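Local coordinates for cell wall binding protein cwp8 (Peptoclostridium difficile, PDB 5J6Q) that probably anchors to the clostridial cell wall through its three CWB2 modules and, as an S-layer-associated protein, may present its other domains at the cell surface, at residues Lys84-Asn92 with Lys167-Lys175; Ala96-Tyr106 with Leu118-Val128. One frame throughout, in Å; residues are numbered along the deposited sequence.

Contact 1 of 2, residues Lys84-Asn92 with Lys167-Lys175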
loop_
_atom_site.group_PDB
_atom_site.type_symbol
_atom_site.label_atom_id
_atom_site.label_comp_id
_atom_site.label_asym_id
_atom_site.label_seq_id
_atom_site.Cartn_x
_atom_site.Cartn_y
_atom_site.Cartn_z
ATOM N N LYS A 84 -28.176 40.513 -19.493
ATOM C CA LYS A 84 -27.073 40.440 -20.445
ATOM C C LYS A 84 -25.739 40.188 -19.724
ATOM O O LYS A 84 -25.497 40.825 -18.677
ATOM C CB LYS A 84 -26.963 41.759 -21.218
ATOM C CG LYS A 84 -28.115 42.024 -22.169
ATOM C CD LYS A 84 -27.874 43.334 -22.903
ATOM C CE LYS A 84 -28.679 43.429 -24.172
ATOM N NZ LYS A 84 -28.217 44.567 -25.011
ATOM N N VAL A 85 -24.872 39.268 -20.255
ATOM C CA VAL A 85 -23.566 39.067 -19.601
ATOM C C VAL A 85 -22.707 40.202 -20.064
ATOM O O VAL A 85 -22.723 40.548 -21.262
ATOM C CB VAL A 85 -22.913 37.708 -19.918
ATOM C CG1 VAL A 85 -23.791 36.478 -20.101
ATOM C CG2 VAL A 85 -21.416 37.644 -20.325
ATOM N N VAL A 86 -21.978 40.818 -19.126
ATOM C CA VAL A 86 -21.135 41.963 -19.475
ATOM C C VAL A 86 -19.732 41.812 -18.941
ATOM O O VAL A 86 -19.468 40.991 -18.068
ATOM C CB VAL A 86 -21.763 43.250 -18.856
ATOM C CG1 VAL A 86 -23.129 43.559 -19.486
ATOM C CG2 VAL A 86 -21.892 43.061 -17.344
ATOM N N ASP A 87 -18.844 42.631 -19.448
ATOM C CA ASP A 87 -17.454 42.631 -19.001
ATOM C C ASP A 87 -17.240 43.722 -17.880
ATOM O O ASP A 87 -16.105 43.923 -17.441
ATOM C CB ASP A 87 -16.576 43.036 -20.182
ATOM C CG ASP A 87 -16.904 44.450 -20.624
ATOM O OD1 ASP A 87 -18.063 44.908 -20.377
ATOM O OD2 ASP A 87 -16.022 45.115 -21.211
ATOM N N TYR A 88 -18.317 44.394 -17.431
ATOM C CA TYR A 88 -18.070 45.526 -16.545
ATOM C C TYR A 88 -18.808 45.548 -15.264
ATOM O O TYR A 88 -19.804 44.839 -15.053
ATOM C CB TYR A 88 -18.343 46.856 -17.303
ATOM C CG TYR A 88 -19.803 47.123 -17.613
ATOM C CD1 TYR A 88 -20.591 47.884 -16.755
ATOM C CD2 TYR A 88 -20.392 46.618 -18.761
ATOM C CE1 TYR A 88 -21.931 48.128 -17.034
ATOM C CE2 TYR A 88 -21.733 46.852 -19.047
ATOM C CZ TYR A 88 -22.499 47.606 -18.183
ATOM O OH TYR A 88 -23.822 47.816 -18.474
ATOM N N LYS A 89 -18.280 46.389 -14.357
ATOM C CA LYS A 89 -18.909 46.579 -13.054
ATOM C C LYS A 89 -18.955 48.082 -12.716
ATOM O O LYS A 89 -18.067 48.863 -13.087
ATOM C CB LYS A 89 -18.150 45.806 -11.972
ATOM C CG LYS A 89 -16.660 46.131 -11.950
ATOM C CD LYS A 89 -16.030 45.748 -10.609
ATOM C CE LYS A 89 -14.676 46.412 -10.474
ATOM N NZ LYS A 89 -13.722 45.590 -9.690
ATOM N N ILE A 90 -20.005 48.489 -12.028
ATOM C CA ILE A 90 -20.145 49.892 -11.690
ATOM C C ILE A 90 -19.538 50.136 -10.327
ATOM O O ILE A 90 -19.975 49.539 -9.344
ATOM C CB ILE A 90 -21.628 50.316 -11.737
ATOM C CG1 ILE A 90 -22.133 50.269 -13.190
ATOM C CG2 ILE A 90 -21.786 51.725 -11.169
ATOM C CD1 ILE A 90 -23.633 50.504 -13.316
ATOM N N GLU A 91 -18.499 50.984 -10.279
ATOM C CA GLU A 91 -17.880 51.283 -8.992
ATOM C C GLU A 91 -18.236 52.696 -8.505
ATOM O O GLU A 91 -18.252 53.658 -9.287
ATOM C CB GLU A 91 -16.358 51.112 -9.083
ATOM C CG GLU A 91 -15.982 49.652 -8.904
ATOM C CD GLU A 91 -14.492 49.425 -8.908
ATOM O OE1 GLU A 91 -14.036 48.560 -8.124
ATOM O OE2 GLU A 91 -13.787 50.097 -9.697
ATOM N N ASN A 92 -18.508 52.815 -7.206
ATOM C CA ASN A 92 -18.886 54.100 -6.609
ATOM C C ASN A 92 -17.868 54.653 -5.621
ATOM O O ASN A 92 -17.201 53.908 -4.914
ATOM C CB ASN A 92 -20.235 53.952 -5.921
ATOM C CG ASN A 92 -21.304 53.642 -6.926
ATOM O OD1 ASN A 92 -21.116 53.947 -8.092
ATOM N ND2 ASN A 92 -22.425 53.038 -6.587
ATOM N N LYS A 167 -19.772 58.861 -16.947
ATOM C CA LYS A 167 -19.426 57.817 -15.981
ATOM C C LYS A 167 -18.321 56.856 -16.465
ATOM O O LYS A 167 -18.106 56.701 -17.666
ATOM C CB LYS A 167 -20.690 57.008 -15.646
ATOM C CG LYS A 167 -21.900 57.893 -15.366
ATOM C CD LYS A 167 -22.953 57.144 -14.569
ATOM C CE LYS A 167 -24.189 57.984 -14.355
ATOM N N ARG A 168 -17.637 56.206 -15.507
ATOM C CA ARG A 168 -16.545 55.266 -15.728
ATOM C C ARG A 168 -16.979 53.877 -15.321
ATOM O O ARG A 168 -16.905 53.531 -14.141
ATOM C CB ARG A 168 -15.309 55.650 -14.876
ATOM C CG ARG A 168 -13.946 55.340 -15.528
ATOM C CD ARG A 168 -13.609 53.839 -15.618
ATOM N NE ARG A 168 -12.989 53.289 -14.402
ATOM C CZ ARG A 168 -11.803 52.682 -14.387
ATOM N NH1 ARG A 168 -11.095 52.562 -15.504
ATOM N NH2 ARG A 168 -11.324 52.174 -13.255
ATOM N N TYR A 169 -17.451 53.082 -16.269
ATOM C CA TYR A 169 -17.809 51.713 -15.940
ATOM C C TYR A 169 -16.459 51.035 -15.846
ATOM O O TYR A 169 -15.595 51.356 -16.651
ATOM C CB TYR A 169 -18.705 51.098 -17.032
ATOM C CG TYR A 169 -19.911 51.962 -17.327
ATOM C CD1 TYR A 169 -19.810 53.064 -18.161
ATOM C CD2 TYR A 169 -21.140 51.695 -16.744
ATOM C CE1 TYR A 169 -20.905 53.884 -18.407
ATOM C CE2 TYR A 169 -22.243 52.508 -16.982
ATOM C CZ TYR A 169 -22.121 53.605 -17.810
ATOM O OH TYR A 169 -23.205 54.428 -18.021
ATOM N N SER A 170 -16.233 50.148 -14.891
ATOM C CA SER A 170 -14.897 49.560 -14.815
ATOM C C SER A 170 -14.851 48.064 -15.195
ATOM O O SER A 170 -15.886 47.393 -15.294
ATOM C CB SER A 170 -14.326 49.765 -13.411
ATOM O OG SER A 170 -14.998 48.960 -12.462
ATOM N N ASP A 171 -13.642 47.556 -15.385
ATOM C CA ASP A 171 -13.446 46.170 -15.768
ATOM C C ASP A 171 -13.549 45.191 -14.624
ATOM O O ASP A 171 -13.123 45.450 -13.507
ATOM C CB ASP A 171 -12.076 45.994 -16.422
ATOM C CG ASP A 171 -12.024 44.787 -17.357
ATOM O OD1 ASP A 171 -13.108 44.236 -17.688
ATOM O OD2 ASP A 171 -10.904 44.391 -17.753
ATOM N N ILE A 172 -14.144 44.066 -14.901
ATOM C CA ILE A 172 -14.226 43.005 -13.922
ATOM C C ILE A 172 -12.979 42.210 -14.162
ATOM O O ILE A 172 -12.912 41.513 -15.166
ATOM C CB ILE A 172 -15.492 42.154 -14.127
ATOM C CG1 ILE A 172 -16.741 43.035 -14.047
ATOM C CG2 ILE A 172 -15.534 41.048 -13.120
ATOM C CD1 ILE A 172 -17.977 42.227 -14.378
ATOM N N ASP A 173 -11.973 42.308 -13.268
ATOM C CA ASP A 173 -10.683 41.620 -13.459
ATOM C C ASP A 173 -10.783 40.118 -13.689
ATOM O O ASP A 173 -11.691 39.474 -13.181
ATOM C CB ASP A 173 -9.769 41.839 -12.242
ATOM C CG ASP A 173 -9.448 43.291 -11.958
ATOM O OD1 ASP A 173 -9.279 44.072 -12.932
ATOM O OD2 ASP A 173 -9.364 43.649 -10.772
ATOM N N SER A 174 -9.834 39.547 -14.443
ATOM C CA SER A 174 -9.862 38.117 -14.672
ATOM C C SER A 174 -9.815 37.420 -13.331
ATOM O O SER A 174 -9.255 37.924 -12.371
ATOM C CB SER A 174 -8.705 37.663 -15.566
ATOM O OG SER A 174 -7.431 37.747 -14.945
ATOM N N LYS A 175 -10.445 36.282 -13.253
ATOM C CA LYS A 175 -10.479 35.496 -12.043
ATOM C C LYS A 175 -9.308 34.563 -12.109
ATOM O O LYS A 175 -8.325 34.877 -12.802
ATOM C CB LYS A 175 -11.812 34.746 -11.911
ATOM C CG LYS A 175 -12.978 35.704 -11.648
ATOM C CD LYS A 175 -14.327 34.986 -11.617
ATOM C CE LYS A 175 -15.471 35.963 -11.829
ATOM N NZ LYS A 175 -16.811 35.298 -11.795
HETATM O O HOH W 1 -12.901 43.404 -10.547
#

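Contact 2 of 2, residues Ala96-Tyr106 with Leu118-Val128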
loop_
_atom_site.group_PDB
_atom_site.type_symbol
_atom_site.label_atom_id
_atom_site.label_comp_id
_atom_site.label_asym_id
_atom_site.label_seq_id
_atom_site.Cartn_x
_atom_site.Cartn_y
_atom_site.Cartn_z
ATOM N N ALA A 96 -15.252 60.824 0.757
ATOM C CA ALA A 96 -15.080 62.157 0.155
ATOM C C ALA A 96 -13.711 62.283 -0.467
ATOM O O ALA A 96 -13.566 62.829 -1.558
ATOM C CB ALA A 96 -15.238 63.255 1.215
ATOM N N GLN A 97 -12.716 61.765 0.220
ATOM C CA GLN A 97 -11.340 61.836 -0.230
ATOM C C GLN A 97 -11.068 60.951 -1.528
ATOM O O GLN A 97 -10.121 61.234 -2.232
ATOM C CB GLN A 97 -10.426 61.406 0.919
ATOM C CG GLN A 97 -8.952 61.490 0.590
ATOM C CD GLN A 97 -8.470 62.891 0.300
ATOM O OE1 GLN A 97 -9.169 63.913 0.497
ATOM N NE2 GLN A 97 -7.256 62.973 -0.205
ATOM N N GLU A 98 -11.863 59.916 -1.808
ATOM C CA GLU A 98 -11.666 59.159 -3.036
ATOM C C GLU A 98 -11.945 60.120 -4.189
ATOM O O GLU A 98 -11.184 60.192 -5.133
ATOM C CB GLU A 98 -12.627 57.970 -3.097
ATOM C CG GLU A 98 -12.149 56.812 -2.241
ATOM C CD GLU A 98 -12.869 55.522 -2.555
ATOM O OE1 GLU A 98 -12.841 54.605 -1.710
ATOM O OE2 GLU A 98 -13.471 55.429 -3.641
ATOM N N ILE A 99 -13.042 60.881 -4.085
ATOM C CA ILE A 99 -13.396 61.850 -5.103
ATOM C C ILE A 99 -12.245 62.815 -5.430
ATOM O O ILE A 99 -11.959 63.027 -6.603
ATOM C CB ILE A 99 -14.604 62.645 -4.597
ATOM C CG1 ILE A 99 -15.808 61.718 -4.440
ATOM C CG2 ILE A 99 -14.912 63.814 -5.558
ATOM C CD1 ILE A 99 -17.042 62.434 -3.886
ATOM N N VAL A 100 -11.573 63.380 -4.411
ATOM C CA VAL A 100 -10.555 64.389 -4.702
ATOM C C VAL A 100 -9.333 63.728 -5.238
ATOM O O VAL A 100 -8.552 64.359 -5.936
ATOM C CB VAL A 100 -10.216 65.243 -3.457
ATOM C CG1 VAL A 100 -11.487 65.829 -2.855
ATOM C CG2 VAL A 100 -9.473 64.414 -2.427
ATOM N N ASP A 101 -9.166 62.454 -4.911
ATOM C CA ASP A 101 -8.025 61.661 -5.368
ATOM C C ASP A 101 -8.118 61.524 -6.892
ATOM O O ASP A 101 -7.132 61.720 -7.588
ATOM C CB ASP A 101 -8.029 60.257 -4.718
ATOM C CG ASP A 101 -7.572 60.204 -3.261
ATOM O OD1 ASP A 101 -6.775 61.076 -2.847
ATOM O OD2 ASP A 101 -8.005 59.290 -2.543
ATOM N N ALA A 102 -9.319 61.204 -7.401
ATOM C CA ALA A 102 -9.569 61.047 -8.833
ATOM C C ALA A 102 -9.285 62.348 -9.576
ATOM O O ALA A 102 -8.633 62.337 -10.618
ATOM C CB ALA A 102 -11.016 60.639 -9.057
ATOM N N VAL A 103 -9.773 63.467 -9.039
ATOM C CA VAL A 103 -9.570 64.788 -9.640
ATOM C C VAL A 103 -8.072 65.077 -9.771
ATOM O O VAL A 103 -7.638 65.649 -10.771
ATOM C CB VAL A 103 -10.271 65.861 -8.767
ATOM C CG1 VAL A 103 -10.045 67.255 -9.345
ATOM C CG2 VAL A 103 -11.764 65.572 -8.674
ATOM N N ASN A 104 -7.290 64.670 -8.763
ATOM C CA ASN A 104 -5.843 64.868 -8.745
ATOM C C ASN A 104 -5.170 64.130 -9.901
ATOM O O ASN A 104 -4.269 64.681 -10.531
ATOM C CB ASN A 104 -5.269 64.369 -7.415
ATOM C CG ASN A 104 -5.413 65.356 -6.281
ATOM O OD1 ASN A 104 -4.784 65.182 -5.234
ATOM N ND2 ASN A 104 -6.221 66.409 -6.392
ATOM N N ALA A 105 -5.608 62.890 -10.185
ATOM C CA ALA A 105 -5.032 62.099 -11.272
ATOM C C ALA A 105 -5.363 62.704 -12.641
ATOM O O ALA A 105 -4.497 62.789 -13.516
ATOM C CB ALA A 105 -5.558 60.674 -11.198
ATOM N N TYR A 106 -6.614 63.131 -12.829
ATOM C CA TYR A 106 -7.017 63.719 -14.102
ATOM C C TYR A 106 -6.196 64.977 -14.385
ATOM O O TYR A 106 -5.762 65.204 -15.510
ATOM C CB TYR A 106 -8.513 64.073 -14.069
ATOM C CG TYR A 106 -8.942 64.927 -15.241
ATOM C CD1 TYR A 106 -9.251 64.358 -16.467
ATOM C CD2 TYR A 106 -9.030 66.307 -15.127
ATOM C CE1 TYR A 106 -9.634 65.135 -17.551
ATOM C CE2 TYR A 106 -9.412 67.099 -16.203
ATOM C CZ TYR A 106 -9.713 66.507 -17.413
ATOM O OH TYR A 106 -10.092 67.283 -18.484
ATOM N N LEU A 118 -8.974 71.255 -13.080
ATOM C CA LEU A 118 -10.156 71.320 -12.233
ATOM C C LEU A 118 -9.773 71.475 -10.772
ATOM O O LEU A 118 -8.604 71.337 -10.415
ATOM C CB LEU A 118 -10.985 70.044 -12.401
ATOM C CG LEU A 118 -11.423 69.763 -13.826
ATOM C CD1 LEU A 118 -11.977 68.361 -13.911
ATOM C CD2 LEU A 118 -12.477 70.763 -14.246
ATOM N N THR A 119 -10.761 71.753 -9.924
ATOM C CA THR A 119 -10.534 71.928 -8.491
ATOM C C THR A 119 -11.694 71.362 -7.689
ATOM O O THR A 119 -12.859 71.580 -8.032
ATOM C CB THR A 119 -10.366 73.413 -8.134
ATOM O OG1 THR A 119 -11.330 74.174 -8.865
ATOM C CG2 THR A 119 -8.973 73.922 -8.450
ATOM N N ALA A 120 -11.375 70.644 -6.618
ATOM C CA ALA A 120 -12.390 70.047 -5.756
ATOM C C ALA A 120 -12.197 70.458 -4.293
ATOM O O ALA A 120 -11.063 70.584 -3.814
ATOM C CB ALA A 120 -12.341 68.531 -5.872
ATOM N N THR A 121 -13.313 70.674 -3.595
ATOM C CA THR A 121 -13.323 71.064 -2.190
ATOM C C THR A 121 -14.259 70.177 -1.387
ATOM O O THR A 121 -15.437 70.081 -1.754
ATOM C CB THR A 121 -13.852 72.500 -2.037
ATOM O OG1 THR A 121 -13.168 73.344 -2.957
ATOM C CG2 THR A 121 -13.687 73.030 -0.594
ATOM N N ILE A 122 -13.763 69.528 -0.317
ATOM C CA ILE A 122 -14.656 68.736 0.516
ATOM C C ILE A 122 -15.590 69.745 1.211
ATOM O O ILE A 122 -15.105 70.731 1.740
ATOM C CB ILE A 122 -13.819 67.910 1.507
ATOM C CG1 ILE A 122 -12.792 67.090 0.700
ATOM C CG2 ILE A 122 -14.731 67.009 2.386
ATOM C CD1 ILE A 122 -12.120 65.980 1.493
ATOM N N LYS A 123 -16.888 69.483 1.207
ATOM C CA LYS A 123 -17.887 70.370 1.742
ATOM C C LYS A 123 -18.576 69.791 2.965
ATOM O O LYS A 123 -19.230 70.503 3.689
ATOM C CB LYS A 123 -18.894 70.666 0.626
ATOM C CG LYS A 123 -18.917 72.135 0.241
ATOM C CD LYS A 123 -17.962 72.460 -0.901
ATOM C CE LYS A 123 -18.329 73.773 -1.557
ATOM N NZ LYS A 123 -17.676 74.937 -0.897
ATOM N N SER A 124 -18.414 68.508 3.183
ATOM C CA SER A 124 -18.976 67.755 4.316
ATOM C C SER A 124 -18.366 66.345 4.274
ATOM O O SER A 124 -17.607 66.064 3.343
ATOM C CB SER A 124 -20.507 67.681 4.236
ATOM O OG SER A 124 -20.978 66.901 3.135
ATOM N N THR A 125 -18.679 65.480 5.226
ATOM C CA THR A 125 -18.160 64.135 5.256
ATOM C C THR A 125 -18.562 63.287 4.023
ATOM O O THR A 125 -17.892 62.293 3.800
ATOM C CB THR A 125 -18.652 63.397 6.498
ATOM O OG1 THR A 125 -20.078 63.491 6.519
ATOM C CG2 THR A 125 -18.050 63.972 7.789
ATOM N N ASN A 126 -19.616 63.642 3.245
ATOM C CA ASN A 126 -19.917 62.782 2.114
ATOM C C ASN A 126 -20.289 63.530 0.842
ATOM O O ASN A 126 -21.030 62.980 0.014
ATOM C CB ASN A 126 -21.005 61.783 2.496
ATOM C CG ASN A 126 -22.284 62.394 2.983
ATOM O OD1 ASN A 126 -22.455 63.611 2.986
ATOM N ND2 ASN A 126 -23.251 61.597 3.403
ATOM N N THR A 127 -19.768 64.777 0.684
ATOM C CA THR A 127 -19.986 65.599 -0.513
ATOM C C THR A 127 -18.726 66.367 -0.829
ATOM O O THR A 127 -18.066 66.862 0.080
ATOM C CB THR A 127 -21.123 66.620 -0.349
ATOM O OG1 THR A 127 -20.851 67.456 0.791
ATOM C CG2 THR A 127 -22.471 65.946 -0.165
ATOM N N VAL A 128 -18.393 66.467 -2.109
ATOM C CA VAL A 128 -17.243 67.191 -2.639
ATOM C C VAL A 128 -17.729 67.987 -3.865
ATOM O O VAL A 128 -18.455 67.454 -4.716
ATOM C CB VAL A 128 -16.101 66.231 -3.054
ATOM C CG1 VAL A 128 -14.900 67.023 -3.576
ATOM C CG2 VAL A 128 -15.691 65.352 -1.884
#

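Contact 1 of 2, residues Lys84-Asn92 with Lys167-Lys175
Tyr-169 meets Tyr-88 where strands 88-90 and 169-171 pair antiparallel but strongly twisted, at 132°; 88-90 is an edge strand of a small three-stranded antiparallel sheet, with 165-171 in the middle and 149-150 beyond. The two phenol side chains lie side by side and point the same way, yet their rings are turned 82° to each other in an offset edge-to-face pair, the edge of Tyr-169 directed at the face of Tyr-88. CD2 of Tyr-169 comes 3.7 Å from CE1 of Tyr-88, and Ile-90 packs its CG1 against the same CD2. Ser-170 stands opposite Lys-89 in a hydrogen-bonded pair, Lys-89 N giving to Ser-170 O at 2.8 Å and Ser-170 N to Lys-89 O at 2.9 Å. The hydroxyl of Ser-170, turned in between its own N and carbonyl carbon (chi1 71°), has OG 3.1 Å from Lys-89 O and 3.2 Å from Glu-91 OE2. Asp-171 forms a non-hydrogen-bonded pair with Tyr-88, their side chains diverging, but its carboxylate turns back until OD1 is 3.0 Å from Asp-87 O, two acceptors without a hydrogen bond. Ile-172 N donates to Asp-87 O at 3.2 Å, while its CD1 lies against Tyr-88 O, which accepts from Gln-79 NE2. The Asp-87 carboxylate is engaged by the backbone N of Lys-31 and Ala-32. At Asp-173 a water accepts from its backbone N and from Lys-89 NZ, which also forms a salt bridge to Glu-91 OE1, 3.4 Å away.

Contact 2 of 2, residues Ala96-Tyr106 with Leu118-Val128
Ala-96 opens an apolar helix-on-sheet contact within Cwp8 domain 2, in which the 96-106 part of helix 96-111 runs nearly antiparallel to strand 118-124, at 166° and 8.5 Å between axes. Its CB rests against both Ile-122 CG2 and Val-128 CG2, close to the turn that joins the two strands, and its O lies 3.3 Å from Val-128 CG2. Gln-97 starts out away from the strands, but bends at chi2 (63°) and brings OE1 beside Ile-122 CD1. Ile-99 and Val-128 lie alongside each other, running opposite ways, with Ile-99 CG2 3.7 Å from Val-128 CB. One turn on from Ala-96, Val-100 works through a single branch: CG1, beside its backbone N, touches Val-128 CG1 at 3.7 Å as well as Ile-122 CG1 and Ala-120 CB, so that it bridges both strands. Val-103 divides its methyls, CG2 toward Ala-120 CB and CG1 toward Leu-118 CB. Tyr-106, whose ring is less well defined, appears to extend the row toward Leu-118 CD1. No hydrogen bond crosses the interface. The helix thus lies on one face of the three-stranded antiparallel sheet 118-124, 127-132 and 140-143; Ile-99 reaches past the second strand to Leu-142 of the third.

The centres of contact 1 and contact 2 are about 23 Å apart, and both lie far from the centre of this elongated chain, at about 51 and 67 Å. Along the sequence, strand 88-90 is followed, after a short linker, by helix 96-111; the hairpin 118-132 and strands 140-143, 149-150 and 153-154 come next, and the chain returns through strand 165-171. Contact 1 therefore brings together the outgoing and returning chain at the base of the excursion, and contact 2 builds the helix-and-sheet body within it. Their sheets are separate, and the contacts themselves meet through one long approach, Asn-92 O to Glu-98 OE2. The result is an outlying unit, Cwp8 domain 2, distant from the C-terminal CWB2 modules.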